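Local coordinates for protein aldehyde dehydrogenase (Anabaena variabilis, PDB 4H7N) that probably oxidises aldehydes to carboxylic acids with NAD+ as the electron acceptor, as members of the aldehyde dehydrogenase family do, at residues L47-R52 with L101-L106; F117-Q122 with I461-T466; V125-V130 with F453-A458. One frame throughout, in Å; residues are numbered along the deposited sequence.

Interaction 1 of 3, residues L47-R52 with L101-L106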
loop_
_atom_site.group_PDB
_atom_site.type_symbol
_atom_site.label_atom_id
_atom_site.label_comp_id
_atom_site.label_asym_id
_atom_site.label_seq_id
_atom_site.Cartn_x
_atom_site.Cartn_y
_atom_site.Cartn_z
ATOM N N LEU A 47 25.441 -1.670 -7.008
ATOM C CA LEU A 47 26.270 -2.560 -6.171
ATOM C C LEU A 47 25.729 -3.958 -5.983
ATOM O O LEU A 47 26.479 -4.854 -5.711
ATOM C CB LEU A 47 26.437 -2.020 -4.762
ATOM C CG LEU A 47 27.544 -1.060 -4.427
ATOM C CD1 LEU A 47 27.611 -0.993 -2.901
ATOM C CD2 LEU A 47 28.881 -1.438 -5.009
ATOM N N GLY A 48 24.414 -4.129 -6.039
ATOM C CA GLY A 48 23.809 -5.408 -5.712
ATOM C C GLY A 48 23.637 -5.649 -4.217
ATOM O O GLY A 48 24.354 -5.086 -3.366
ATOM N N VAL A 49 22.676 -6.501 -3.890
ATOM C CA VAL A 49 22.374 -6.754 -2.493
ATOM C C VAL A 49 23.577 -7.259 -1.684
ATOM O O VAL A 49 23.718 -6.913 -0.520
ATOM C CB VAL A 49 21.190 -7.735 -2.332
ATOM C CG1 VAL A 49 21.523 -9.117 -2.834
ATOM C CG2 VAL A 49 20.773 -7.781 -0.868
ATOM N N GLU A 50 24.461 -8.029 -2.299
ATOM C CA GLU A 50 25.601 -8.563 -1.537
ATOM C C GLU A 50 26.596 -7.450 -1.198
ATOM O O GLU A 50 27.152 -7.409 -0.107
ATOM C CB GLU A 50 26.292 -9.730 -2.273
ATOM C CG GLU A 50 25.469 -11.027 -2.377
ATOM C CD GLU A 50 25.096 -11.645 -1.018
ATOM O OE1 GLU A 50 25.729 -11.382 0.055
ATOM O OE2 GLU A 50 24.141 -12.428 -1.015
ATOM N N GLY A 51 26.843 -6.569 -2.150
ATOM C CA GLY A 51 27.653 -5.385 -1.886
ATOM C C GLY A 51 27.025 -4.480 -0.802
ATOM O O GLY A 51 27.747 -3.941 0.027
ATOM N N ARG A 52 25.691 -4.322 -0.809
ATOM C CA ARG A 52 25.024 -3.456 0.162
ATOM C C ARG A 52 25.125 -4.038 1.552
ATOM O O ARG A 52 25.339 -3.282 2.510
ATOM C CB ARG A 52 23.563 -3.120 -0.197
ATOM C CG ARG A 52 23.485 -2.274 -1.446
ATOM C CD ARG A 52 22.106 -1.774 -1.782
ATOM N NE ARG A 52 21.126 -2.831 -2.104
ATOM C CZ ARG A 52 20.874 -3.318 -3.311
ATOM N NH1 ARG A 52 21.508 -2.875 -4.379
ATOM N NH2 ARG A 52 19.927 -4.245 -3.444
ATOM N N LEU A 101 17.993 -11.647 5.345
ATOM C CA LEU A 101 16.766 -11.921 4.591
ATOM C C LEU A 101 16.820 -11.379 3.194
ATOM O O LEU A 101 16.192 -11.912 2.315
ATOM C CB LEU A 101 15.538 -11.332 5.260
ATOM C CG LEU A 101 15.145 -11.906 6.596
ATOM C CD1 LEU A 101 13.973 -11.101 7.176
ATOM C CD2 LEU A 101 14.829 -13.400 6.510
ATOM N N ALA A 102 17.551 -10.287 3.005
ATOM C CA ALA A 102 17.456 -9.533 1.757
ATOM C C ALA A 102 17.777 -10.305 0.456
ATOM O O ALA A 102 17.044 -10.104 -0.521
ATOM C CB ALA A 102 18.258 -8.259 1.822
ATOM N N PRO A 103 18.839 -11.145 0.417
ATOM C CA PRO A 103 19.177 -11.787 -0.882
ATOM C C PRO A 103 18.022 -12.595 -1.440
ATOM O O PRO A 103 17.731 -12.543 -2.626
ATOM C CB PRO A 103 20.407 -12.650 -0.541
ATOM C CG PRO A 103 21.043 -11.879 0.589
ATOM C CD PRO A 103 19.870 -11.435 1.435
ATOM N N GLU A 104 17.349 -13.332 -0.578
ATOM C CA GLU A 104 16.267 -14.180 -1.023
ATOM C C GLU A 104 15.098 -13.332 -1.487
ATOM O O GLU A 104 14.443 -13.659 -2.458
ATOM C CB GLU A 104 15.844 -15.078 0.091
ATOM C CG GLU A 104 14.650 -15.942 -0.199
ATOM C CD GLU A 104 13.607 -15.781 0.896
ATOM O OE1 GLU A 104 13.841 -14.951 1.822
ATOM O OE2 GLU A 104 12.563 -16.475 0.830
ATOM N N LEU A 105 14.864 -12.213 -0.822
ATOM C CA LEU A 105 13.747 -11.345 -1.193
ATOM C C LEU A 105 13.997 -10.600 -2.486
ATOM O O LEU A 105 13.038 -10.180 -3.122
ATOM C CB LEU A 105 13.421 -10.338 -0.049
ATOM C CG LEU A 105 12.980 -11.038 1.251
ATOM C CD1 LEU A 105 12.800 -10.050 2.391
ATOM C CD2 LEU A 105 11.689 -11.840 1.066
ATOM N N LEU A 106 15.260 -10.386 -2.867
ATOM C CA LEU A 106 15.569 -9.584 -4.038
ATOM C C LEU A 106 15.902 -10.406 -5.291
ATOM O O LEU A 106 16.184 -9.849 -6.341
ATOM C CB LEU A 106 16.712 -8.661 -3.752
ATOM C CG LEU A 106 16.471 -7.619 -2.664
ATOM C CD1 LEU A 106 17.754 -6.886 -2.480
ATOM C CD2 LEU A 106 15.400 -6.639 -3.064
#

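Interaction 2 of 3, residues F117-Q122 with I461-T466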
loop_
_atom_site.group_PDB
_atom_site.type_symbol
_atom_site.label_atom_id
_atom_site.label_comp_id
_atom_site.label_asym_id
_atom_site.label_seq_id
_atom_site.Cartn_x
_atom_site.Cartn_y
_atom_site.Cartn_z
ATOM N N PHE A 117 4.537 -20.222 -25.783
ATOM C CA PHE A 117 5.554 -19.371 -26.433
ATOM C C PHE A 117 5.758 -18.015 -25.737
ATOM O O PHE A 117 6.414 -17.129 -26.296
ATOM C CB PHE A 117 5.237 -19.136 -27.899
ATOM C CG PHE A 117 3.843 -18.646 -28.160
ATOM C CD1 PHE A 117 3.562 -17.288 -28.192
ATOM C CD2 PHE A 117 2.807 -19.540 -28.413
ATOM C CE1 PHE A 117 2.276 -16.833 -28.453
ATOM C CE2 PHE A 117 1.522 -19.097 -28.672
ATOM C CZ PHE A 117 1.253 -17.736 -28.689
ATOM N N ILE A 118 5.189 -17.860 -24.545
ATOM C CA ILE A 118 5.428 -16.704 -23.726
ATOM C C ILE A 118 6.053 -17.125 -22.396
ATOM O O ILE A 118 5.446 -17.884 -21.601
ATOM C CB ILE A 118 4.133 -15.904 -23.377
ATOM C CG1 ILE A 118 3.313 -15.489 -24.610
ATOM C CG2 ILE A 118 4.473 -14.666 -22.557
ATOM C CD1 ILE A 118 4.034 -14.577 -25.598
ATOM N N ALA A 119 7.237 -16.574 -22.133
ATOM C CA ALA A 119 7.974 -16.797 -20.899
ATOM C C ALA A 119 7.890 -15.534 -20.011
ATOM O O ALA A 119 7.725 -14.441 -20.513
ATOM C CB ALA A 119 9.415 -17.089 -21.234
ATOM N N LEU A 120 8.068 -15.698 -18.709
ATOM C CA LEU A 120 7.937 -14.619 -17.753
ATOM C C LEU A 120 9.217 -14.504 -16.936
ATOM O O LEU A 120 9.708 -15.510 -16.389
ATOM C CB LEU A 120 6.743 -14.920 -16.830
ATOM C CG LEU A 120 6.603 -13.975 -15.624
ATOM C CD1 LEU A 120 6.198 -12.564 -16.044
ATOM C CD2 LEU A 120 5.594 -14.538 -14.625
ATOM N N GLN A 121 9.784 -13.314 -16.867
ATOM C CA GLN A 121 10.813 -13.027 -15.856
ATOM C C GLN A 121 10.320 -11.920 -14.962
ATOM O O GLN A 121 9.577 -11.055 -15.408
ATOM C CB GLN A 121 12.135 -12.620 -16.491
ATOM C CG GLN A 121 12.882 -13.778 -17.129
ATOM C CD GLN A 121 14.095 -13.302 -17.911
ATOM O OE1 GLN A 121 14.755 -12.340 -17.520
ATOM N NE2 GLN A 121 14.381 -13.965 -19.026
ATOM N N GLN A 122 10.719 -11.949 -13.697
ATOM C CA GLN A 122 10.338 -10.917 -12.729
ATOM C C GLN A 122 11.586 -10.215 -12.210
ATOM O O GLN A 122 12.635 -10.835 -12.090
ATOM C CB GLN A 122 9.598 -11.543 -11.562
ATOM C CG GLN A 122 8.297 -12.287 -11.915
ATOM C CD GLN A 122 7.033 -11.374 -11.971
ATOM O OE1 GLN A 122 5.914 -11.855 -12.173
ATOM N NE2 GLN A 122 7.221 -10.069 -11.794
ATOM N N ILE A 461 7.895 -12.474 -22.408
ATOM C CA ILE A 461 8.812 -12.671 -23.511
ATOM C C ILE A 461 8.274 -13.635 -24.545
ATOM O O ILE A 461 8.007 -14.795 -24.253
ATOM C CB ILE A 461 10.138 -13.222 -22.987
ATOM C CG1 ILE A 461 10.706 -12.247 -21.948
ATOM C CG2 ILE A 461 11.110 -13.430 -24.133
ATOM C CD1 ILE A 461 11.751 -12.809 -21.031
ATOM N N LYS A 462 8.133 -13.145 -25.765
ATOM C CA LYS A 462 7.716 -13.973 -26.863
ATOM C C LYS A 462 8.943 -14.748 -27.378
ATOM O O LYS A 462 9.878 -14.170 -27.888
ATOM C CB LYS A 462 7.089 -13.129 -27.963
ATOM C CG LYS A 462 6.587 -13.971 -29.135
ATOM C CD LYS A 462 6.084 -13.081 -30.245
ATOM C CE LYS A 462 5.793 -13.858 -31.523
ATOM N NZ LYS A 462 4.766 -14.912 -31.283
ATOM N N THR A 463 8.942 -16.059 -27.181
ATOM C CA THR A 463 10.070 -16.898 -27.577
ATOM C C THR A 463 9.944 -17.554 -28.989
ATOM O O THR A 463 10.865 -18.251 -29.398
ATOM C CB THR A 463 10.256 -18.060 -26.578
ATOM O OG1 THR A 463 9.078 -18.876 -26.605
ATOM C CG2 THR A 463 10.464 -17.536 -25.148
ATOM N N ASN A 464 8.855 -17.370 -29.735
ATOM C CA ASN A 464 8.751 -18.047 -31.040
ATOM C C ASN A 464 8.687 -17.020 -32.153
ATOM O O ASN A 464 8.817 -15.841 -31.895
ATOM C CB ASN A 464 7.537 -18.986 -31.083
ATOM C CG ASN A 464 6.225 -18.226 -31.012
ATOM O OD1 ASN A 464 6.172 -17.087 -30.493
ATOM N ND2 ASN A 464 5.163 -18.821 -31.538
ATOM N N SER A 465 8.447 -17.463 -33.387
ATOM C CA SER A 465 8.550 -16.580 -34.544
ATOM C C SER A 465 7.324 -16.463 -35.422
ATOM O O SER A 465 7.363 -15.757 -36.414
ATOM C CB SER A 465 9.740 -16.988 -35.413
ATOM O OG SER A 465 10.880 -16.365 -34.864
ATOM N N THR A 466 6.243 -17.135 -35.070
ATOM C CA THR A 466 5.022 -16.969 -35.821
ATOM C C THR A 466 4.114 -15.967 -35.105
ATOM O O THR A 466 4.330 -15.643 -33.951
ATOM C CB THR A 466 4.310 -18.303 -36.003
ATOM O OG1 THR A 466 4.131 -18.886 -34.720
ATOM C CG2 THR A 466 5.140 -19.236 -36.850
#

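Interaction 3 of 3, residues V125-V130 with F453-A458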
loop_
_atom_site.group_PDB
_atom_site.type_symbol
_atom_site.label_atom_id
_atom_site.label_comp_id
_atom_site.label_asym_id
_atom_site.label_seq_id
_atom_site.Cartn_x
_atom_site.Cartn_y
_atom_site.Cartn_z
ATOM N N VAL A 125 12.602 -3.196 -8.520
ATOM C CA VAL A 125 13.260 -1.910 -8.717
ATOM C C VAL A 125 12.969 -1.034 -7.475
ATOM O O VAL A 125 11.803 -0.687 -7.221
ATOM C CB VAL A 125 12.673 -1.208 -9.966
ATOM C CG1 VAL A 125 13.403 0.077 -10.279
ATOM C CG2 VAL A 125 12.769 -2.137 -11.166
ATOM N N PRO A 126 14.007 -0.662 -6.711
ATOM C CA PRO A 126 13.718 0.148 -5.511
ATOM C C PRO A 126 13.160 1.531 -5.816
ATOM O O PRO A 126 13.519 2.129 -6.806
ATOM C CB PRO A 126 15.084 0.292 -4.850
ATOM C CG PRO A 126 16.103 0.092 -5.943
ATOM C CD PRO A 126 15.450 -0.841 -6.934
ATOM N N TYR A 127 12.341 2.079 -4.915
ATOM C CA TYR A 127 12.045 3.517 -4.937
ATOM C C TYR A 127 13.383 4.232 -4.754
ATOM O O TYR A 127 14.115 3.892 -3.831
ATOM C CB TYR A 127 11.107 3.883 -3.821
ATOM C CG TYR A 127 9.702 3.372 -4.034
ATOM C CD1 TYR A 127 9.345 2.112 -3.633
ATOM C CD2 TYR A 127 8.736 4.144 -4.658
ATOM C CE1 TYR A 127 8.051 1.612 -3.850
ATOM C CE2 TYR A 127 7.439 3.656 -4.888
ATOM C CZ TYR A 127 7.123 2.393 -4.478
ATOM O OH TYR A 127 5.892 1.903 -4.680
ATOM N N PRO A 128 13.698 5.227 -5.583
ATOM C CA PRO A 128 15.054 5.800 -5.410
ATOM C C PRO A 128 15.293 6.521 -4.066
ATOM O O PRO A 128 16.395 6.415 -3.513
ATOM C CB PRO A 128 15.165 6.767 -6.566
ATOM C CG PRO A 128 14.280 6.171 -7.635
ATOM C CD PRO A 128 13.104 5.614 -6.877
ATOM N N LEU A 129 14.309 7.245 -3.581
ATOM C CA LEU A 129 14.459 8.048 -2.356
ATOM C C LEU A 129 13.283 7.923 -1.388
ATOM O O LEU A 129 12.126 8.240 -1.709
ATOM C CB LEU A 129 14.685 9.498 -2.708
ATOM C CG LEU A 129 15.049 10.401 -1.509
ATOM C CD1 LEU A 129 16.369 9.947 -0.865
ATOM C CD2 LEU A 129 15.154 11.848 -1.911
ATOM N N VAL A 130 13.589 7.396 -0.204
ATOM C CA VAL A 130 12.603 7.121 0.846
ATOM C C VAL A 130 12.833 8.151 1.948
ATOM O O VAL A 130 14.019 8.417 2.339
ATOM C CB VAL A 130 12.771 5.683 1.390
ATOM C CG1 VAL A 130 11.890 5.455 2.594
ATOM C CG2 VAL A 130 12.426 4.687 0.304
ATOM N N PHE A 453 9.384 -1.536 -0.388
ATOM C CA PHE A 453 10.303 -0.527 -0.940
ATOM C C PHE A 453 10.728 -0.792 -2.397
ATOM O O PHE A 453 11.594 -0.103 -2.903
ATOM C CB PHE A 453 11.564 -0.430 -0.063
ATOM C CG PHE A 453 11.275 0.063 1.325
ATOM C CD1 PHE A 453 10.629 1.254 1.511
ATOM C CD2 PHE A 453 11.517 -0.731 2.408
ATOM C CE1 PHE A 453 10.325 1.728 2.799
ATOM C CE2 PHE A 453 11.166 -0.319 3.679
ATOM C CZ PHE A 453 10.592 0.911 3.880
ATOM N N LEU A 454 10.120 -1.794 -3.015
ATOM C CA LEU A 454 10.457 -2.290 -4.361
ATOM C C LEU A 454 9.243 -2.285 -5.229
ATOM O O LEU A 454 8.122 -2.566 -4.738
ATOM C CB LEU A 454 10.958 -3.740 -4.259
ATOM C CG LEU A 454 12.293 -3.844 -3.475
ATOM C CD1 LEU A 454 12.418 -5.266 -2.992
ATOM C CD2 LEU A 454 13.471 -3.489 -4.369
ATOM N N ARG A 455 9.411 -1.888 -6.484
ATOM C CA ARG A 455 8.350 -2.063 -7.441
ATOM C C ARG A 455 8.680 -3.337 -8.213
ATOM O O ARG A 455 9.807 -3.545 -8.630
ATOM C CB ARG A 455 8.282 -0.908 -8.412
ATOM C CG ARG A 455 7.744 0.359 -7.817
ATOM C CD ARG A 455 7.465 1.300 -8.980
ATOM N NE ARG A 455 6.852 2.586 -8.605
ATOM C CZ ARG A 455 7.522 3.689 -8.292
ATOM N NH1 ARG A 455 6.837 4.800 -8.014
ATOM N NH2 ARG A 455 8.854 3.685 -8.236
ATOM N N LYS A 456 7.683 -4.179 -8.365
ATOM C CA LYS A 456 7.786 -5.383 -9.160
ATOM C C LYS A 456 7.613 -5.040 -10.618
ATOM O O LYS A 456 6.756 -4.229 -10.982
ATOM C CB LYS A 456 6.707 -6.381 -8.704
ATOM C CG LYS A 456 6.947 -6.955 -7.317
ATOM C CD LYS A 456 5.731 -7.752 -6.840
ATOM C CE LYS A 456 5.533 -7.699 -5.320
ATOM N NZ LYS A 456 4.181 -8.280 -5.009
ATOM N N GLN A 457 8.456 -5.626 -11.445
ATOM C CA GLN A 457 8.410 -5.483 -12.903
ATOM C C GLN A 457 8.286 -6.847 -13.512
ATOM O O GLN A 457 9.042 -7.754 -13.155
ATOM C CB GLN A 457 9.736 -4.932 -13.413
ATOM C CG GLN A 457 9.864 -3.471 -13.430
ATOM C CD GLN A 457 11.089 -3.010 -14.224
ATOM O OE1 GLN A 457 12.184 -3.541 -14.070
ATOM N NE2 GLN A 457 10.901 -2.007 -15.037
ATOM N N ALA A 458 7.341 -7.023 -14.421
ATOM C CA ALA A 458 7.213 -8.281 -15.167
ATOM C C ALA A 458 7.730 -8.090 -16.603
ATOM O O ALA A 458 7.548 -7.026 -17.215
ATOM C CB ALA A 458 5.762 -8.733 -15.168
HETATM O O HOH W 1 10.569 2.013 -8.386
#

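Interaction 1 of 3, residues L47-R52 with L101-L106
Val49 turns CG2 anti to its backbone N and CG1 between N and the carbonyl carbon (chi1 66°), and this sets CG2 against helix 82-106. Leu106 has CG anti to its carbonyl carbon (chi1 -63°), and its CD1 branch meets the valine. Val49 CG2 lies 3.5 Å from Leu106 CD1 and 3.7 Å from Ala102 CB. The valine methyl therefore sits between residues one helical turn apart. Its other methyl, CG1, faces the backbone of Pro103, 4.1 Å from Pro103 CA.

The contact joins helix 48-64 to helix 82-106, two helices of the aldehyde dehydrogenase fold. The short segments run nearly antiparallel, at 164°, with axes 9.5 Å apart. No hydrogen bond crosses between them; the join is apolar packing, with Glu50 and Arg52 at its borders.

On the outer side, the chain of Glu50 bends at chi2 and brings Glu50 OE2 to 3.5 Å from Pro103 CG, at that corner of the ring. The two side chains cross at about a right angle. On the inner side, Leu106 CD1 also touches the edge of the Arg52 guanidinium, near its plane, 3.6 Å from Arg52 NH2. One face of that guanidinium is met off-centre by the Gly48-Val49 peptide. Its rotation is fixed further by hydrogen bonds from NE to Leu152 O and from NH1 to Trp44 O. NH1 also binds a glycerol, probably from the crystallisation liquor.

Interaction 2 of 3, residues F117-Q122 with I461-T466
Phe117 to Gln121 and Ile461 to Asn464 run antiparallel, 157° apart, with Ile118 and Lys462 as a non-hydrogen-bonded pair and Ala119 and Ile461 as a hydrogen-bonded pair, in which Ala119 N gives to Ile461 O at 2.9 Å and Ile461 N to Ala119 O at 2.7 Å.

Ile118 brings its CD1 over the neighbouring strand, 3.9 Å from Lys462 CA and close to Lys462 CB. Next along, Thr463 grips Phe117 O twice, from the same face of its plane. Thr463 N makes a nearly straight bond of 2.9 Å. Thr463 OG1 lies between its own backbone N and carbonyl carbon (chi1 62°) and reaches Phe117 O from above the carbonyl plane at 3.2 Å.

This is the outer end of the beta arm, where strand 118-134 lies between 109-112 and 454-462, the part used for oligomerisation in this family. Ile461 also pairs in parallel with a strand of the second subunit, so the sheet continues across the interface. Ile118 packs there on Met427 of that subunit.

Asn464 lays its amide obliquely against Phe117, the amide and ring planes 23° apart, with Asn464 CG 3.4 Å from Phe117 CB. Asn464 OD1 takes a 2.7 Å bond from Lys462 NZ. That ammonium also bonds to Thr466 O and forms a salt bridge with Asp468. With an alanine in place of Asn464, Lys462 NZ would probably lack one acceptor, and a gap would probably open where the amide lies against Phe117.

On the other face from Ile118 and Lys462, Ala119 CB touches Thr463 CG2. The extended Gln121 places NE2 3.5 Å from Ile461 CD1.

Interaction 3 of 3, residues V125-V130 with F453-A458
Val125 and Arg455 form an antiparallel hydrogen-bonded pair. Val125 N gives to Arg455 O and Arg455 N to Val125 O, each at 2.8 Å. Past the proline, Tyr127 N bonds to Phe453 O at 3.1 Å. Pro126 has no N-H to give, but its CA makes a CA-H...O contact with the same Phe453 O. A water also gives a hydrogen bond to Val125 O, at 3.2 Å. Its approach to Arg455 NH2 is too close to trust, so a bridge to the guanidinium is doubtful.

The main polar-aromatic contact is between Arg455 and Tyr127. The arginine chain is extended from CG to NE and crosses the tyrosine side chain at about a right angle. Tyr127 CE2 sits over the centre of one guanidinium face, 3.4 Å from Arg455 CZ. The two planes are 39° apart, so the groups are tilted and not stacked flat. The edge of the tyrosine ring meets the Phe453 carbonyl. On the side of Val125 and Arg455, Val125 CG2 lies 3.3 Å from Gln457 OE1, the amide oxygen. The NE2 of that amide bonds to Ala413 O of the second subunit.

Among apolar contacts, Leu454 CD2 lies against the Pro126 ring, 4.1 Å from Pro126 CB. Val130 CG1 meets Phe453 CE1 at 4.0 Å.

The contact lies at the root of the oligomerisation arm. Arg455 also makes a cation-pi contact with Phe435 of the second subunit. Tyr127 meets Phe205 of strand 205-209 edge-to-face, Phe453 packs on helix 147-153, and Pro126 and Pro128 touch helix 27-46.

Interactions 2 and 3 are two stations on the same pair of strands, 118-134 and 454-462, with centres about 24 Å apart. Along the chain, both segments of interaction 3 fall between those of interaction 2, and both contacts touch the second subunit. Leu120 CD1 of interaction 2 packs 4.0 Å from Ala458 CB of interaction 3. Interaction 1 joins two helices beside the root of this arm: Leu106 CD2 lies 3.3 Å from Leu454 CD1, and the centres of interactions 1 and 3 are about 14 Å apart. Interaction 3 approaches the predicted active site, its Phe453 side chain about 11 Å from that of Glu232. Interactions 1 and 2 lie away from it.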